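Local coordinates for hypothetical protein (Uncultured marine organism, PDB 2OD5) that is of unknown function but probably binds nucleic acid through a small domain related to the helix-turn-helix proteins, at residues H37-S40 against T41-H44. Residues are numbered along the deposited sequence; the frame is centred on the assembly and turned at random.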
ATOM      1  N   HIS A  37       3.984  -6.569  -6.545  1.00 29.65           N
ATOM      2  CA  HIS A  37       2.792  -6.984  -7.275  1.00 30.70           C
ATOM      3  C   HIS A  37       2.462  -6.031  -8.391  1.00 31.15           C
ATOM      4  O   HIS A  37       2.258  -6.439  -9.530  1.00 32.67           O
ATOM      5  CB  HIS A  37       1.591  -7.073  -6.321  1.00 31.60           C
ATOM      6  CG  HIS A  37       0.337  -7.422  -7.031  1.00 34.48           C
ATOM      7  ND1 HIS A  37       0.139  -8.669  -7.574  1.00 33.71           N
ATOM      8  CD2 HIS A  37      -0.730  -6.669  -7.392  1.00 37.69           C
ATOM      9  CE1 HIS A  37      -1.035  -8.688  -8.188  1.00 40.82           C
ATOM     10  NE2 HIS A  37      -1.574  -7.481  -8.110  1.00 35.86           N
ATOM     11  N   ILE A  38       2.357  -4.750  -8.067  1.00 31.81           N
ATOM     12  CA  ILE A  38       2.054  -3.681  -9.027  0.50 32.45           C
ATOM     13  C   ILE A  38       3.044  -3.669 -10.190  1.00 33.44           C
ATOM     14  O   ILE A  38       2.697  -3.668 -11.373  1.00 34.57           O
ATOM     15  CB  ILE A  38       2.123  -2.307  -8.289  0.50 31.90           C
ATOM     16  CG1 ILE A  38       0.920  -2.126  -7.357  0.50 33.47           C
ATOM     17  CG2 ILE A  38       2.121  -1.161  -9.230  0.50 27.99           C
ATOM     18  CD1 ILE A  38      -0.417  -2.181  -8.072  0.50 40.53           C
ATOM     19  N   ASN A  39       4.309  -3.635  -9.827  1.00 33.78           N
ATOM     20  CA  ASN A  39       5.343  -3.544 -10.831  1.00 31.97           C
ATOM     21  C   ASN A  39       5.492  -4.816 -11.693  1.00 34.05           C
ATOM     22  O   ASN A  39       6.098  -4.763 -12.764  1.00 36.38           O
ATOM     23  CB  ASN A  39       6.676  -3.152 -10.196  1.00 31.96           C
ATOM     24  CG  ASN A  39       6.750  -1.663  -9.841  1.00 30.84           C
ATOM     25  OD1 ASN A  39       5.818  -0.912 -10.106  1.00 34.03           O
ATOM     26  ND2 ASN A  39       7.867  -1.237  -9.253  1.00 33.57           N
ATOM     27  N   SER A  40       4.963  -5.942 -11.222  1.00 33.41           N
ATOM     28  CA  SER A  40       4.948  -7.184 -11.983  1.00 34.22           C
ATOM     29  C   SER A  40       3.875  -7.248 -13.050  1.00 32.92           C
ATOM     30  O   SER A  40       3.918  -8.148 -13.885  1.00 34.19           O
ATOM     31  CB  SER A  40       4.822  -8.396 -11.053  1.00 34.64           C
ATOM     32  OG  SER A  40       3.482  -8.563 -10.647  1.00 40.41           O
ATOM     33  N   THR A  41       2.937  -6.300 -13.063  1.00 33.61           N
ATOM     34  CA  THR A  41       1.773  -6.367 -13.953  1.00 37.39           C
ATOM     35  C   THR A  41       1.486  -5.088 -14.726  1.00 38.04           C
ATOM     36  O   THR A  41       0.360  -4.892 -15.199  1.00 40.11           O
ATOM     37  CB  THR A  41       0.528  -6.687 -13.114  1.00 39.92           C
ATOM     38  OG1 THR A  41       0.324  -5.640 -12.150  1.00 45.54           O
ATOM     39  CG2 THR A  41       0.738  -8.017 -12.364  1.00 46.92           C
HETATM   40  N   MSE A  42       2.478  -4.208 -14.831  1.00 33.17           N
HETATM   41  CA  MSE A  42       2.370  -2.929 -15.516  1.00 33.72           C
HETATM   42  C   MSE A  42       3.659  -2.796 -16.314  1.00 30.24           C
HETATM   43  O   MSE A  42       4.690  -3.362 -15.914  1.00 30.28           O
HETATM   44  CB  MSE A  42       2.330  -1.788 -14.496  1.00 34.89           C
HETATM   45  CG  MSE A  42       1.116  -1.777 -13.685  1.00 43.91           C
HETATM   46 SE   MSE A  42       1.100  -0.203 -12.649  0.75 41.00          SE
HETATM   47  CE  MSE A  42       2.488  -0.597 -11.387  1.00 58.42           C
ATOM     48  N   ARG A  43       3.614  -2.070 -17.420  1.00 29.57           N
ATOM     49  CA  ARG A  43       4.820  -1.877 -18.248  1.00 25.75           C
ATOM     50  C   ARG A  43       5.920  -1.106 -17.504  1.00 29.00           C
ATOM     51  O   ARG A  43       7.077  -1.511 -17.521  1.00 29.13           O
ATOM     52  CB  ARG A  43       4.478  -1.146 -19.545  1.00 27.91           C
ATOM     53  CG  ARG A  43       5.643  -0.908 -20.432  1.00 26.62           C
ATOM     54  CD  ARG A  43       6.444  -2.171 -20.739  1.00 23.63           C
ATOM     55  NE  ARG A  43       7.551  -1.940 -21.662  1.00 23.02           N
ATOM     56  CZ  ARG A  43       8.787  -1.611 -21.271  1.00 25.18           C
ATOM     57  NH1 ARG A  43       9.068  -1.491 -19.997  1.00 27.31           N
ATOM     58  NH2 ARG A  43       9.746  -1.410 -22.158  1.00 24.88           N
ATOM     59  N   HIS A  44       5.557   0.007 -16.874  1.00 28.38           N
ATOM     60  CA  HIS A  44       6.547   0.909 -16.260  1.00 29.64           C
ATOM     61  C   HIS A  44       6.464   0.926 -14.753  1.00 30.40           C
ATOM     62  O   HIS A  44       7.495   0.994 -14.086  1.00 30.66           O
ATOM     63  CB  HIS A  44       6.415   2.312 -16.820  1.00 30.48           C
ATOM     64  CG  HIS A  44       6.705   2.377 -18.286  1.00 25.02           C
ATOM     65  ND1 HIS A  44       7.945   2.070 -18.802  1.00 29.06           N
ATOM     66  CD2 HIS A  44       5.895   2.590 -19.353  1.00 29.42           C
ATOM     67  CE1 HIS A  44       7.907   2.182 -20.120  1.00 27.01           C
ATOM     68  NE2 HIS A  44       6.669   2.478 -20.479  1.00 28.35           N
TER
HETATM   69  O   HOH W   1       6.351  -2.207 -14.054  1.00 25.14           O
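Thr41 meets the carbonyl of Ile38 twice, from one face of its plane. The backbone bond, Thr41 N to Ile38 O, measures 3.1 Å and is fairly straight (N-H...O 164°), although N lies well above the carbonyl plane. Thr41 OG1 donates to the same Ile38 O over 3.2 Å; chi1 of 61° sets OG1 between the backbone N and the carbonyl carbon, on the side of that acceptor. Just before it, Ser40 OG turns back to His37 O at 2.7 Å, and Thr41 CG2 also lies 3.3 Å from Ser40 OG.

Met42, present as selenomethionine, runs back along the helix end. Its CB and then its CG pass Ile38 O, CG at 3.4 Å; SE comes near CG2 in the given conformer of Ile38, a doubtful contact because CE is placed too close to that same CG2 to be relied on. Ile16 and Lys19 of helix 9-23 also touch this side chain. A water donates to both Asn39 O and Met42 O, bridging helix end and loop, while Asn39 OD1 accepts from Thr46 N. The i to i+3 bond from Thr41 N to Ile38 O is common where a helix ends; here helix 31-39 gives way to the loop leading to helix 48-57.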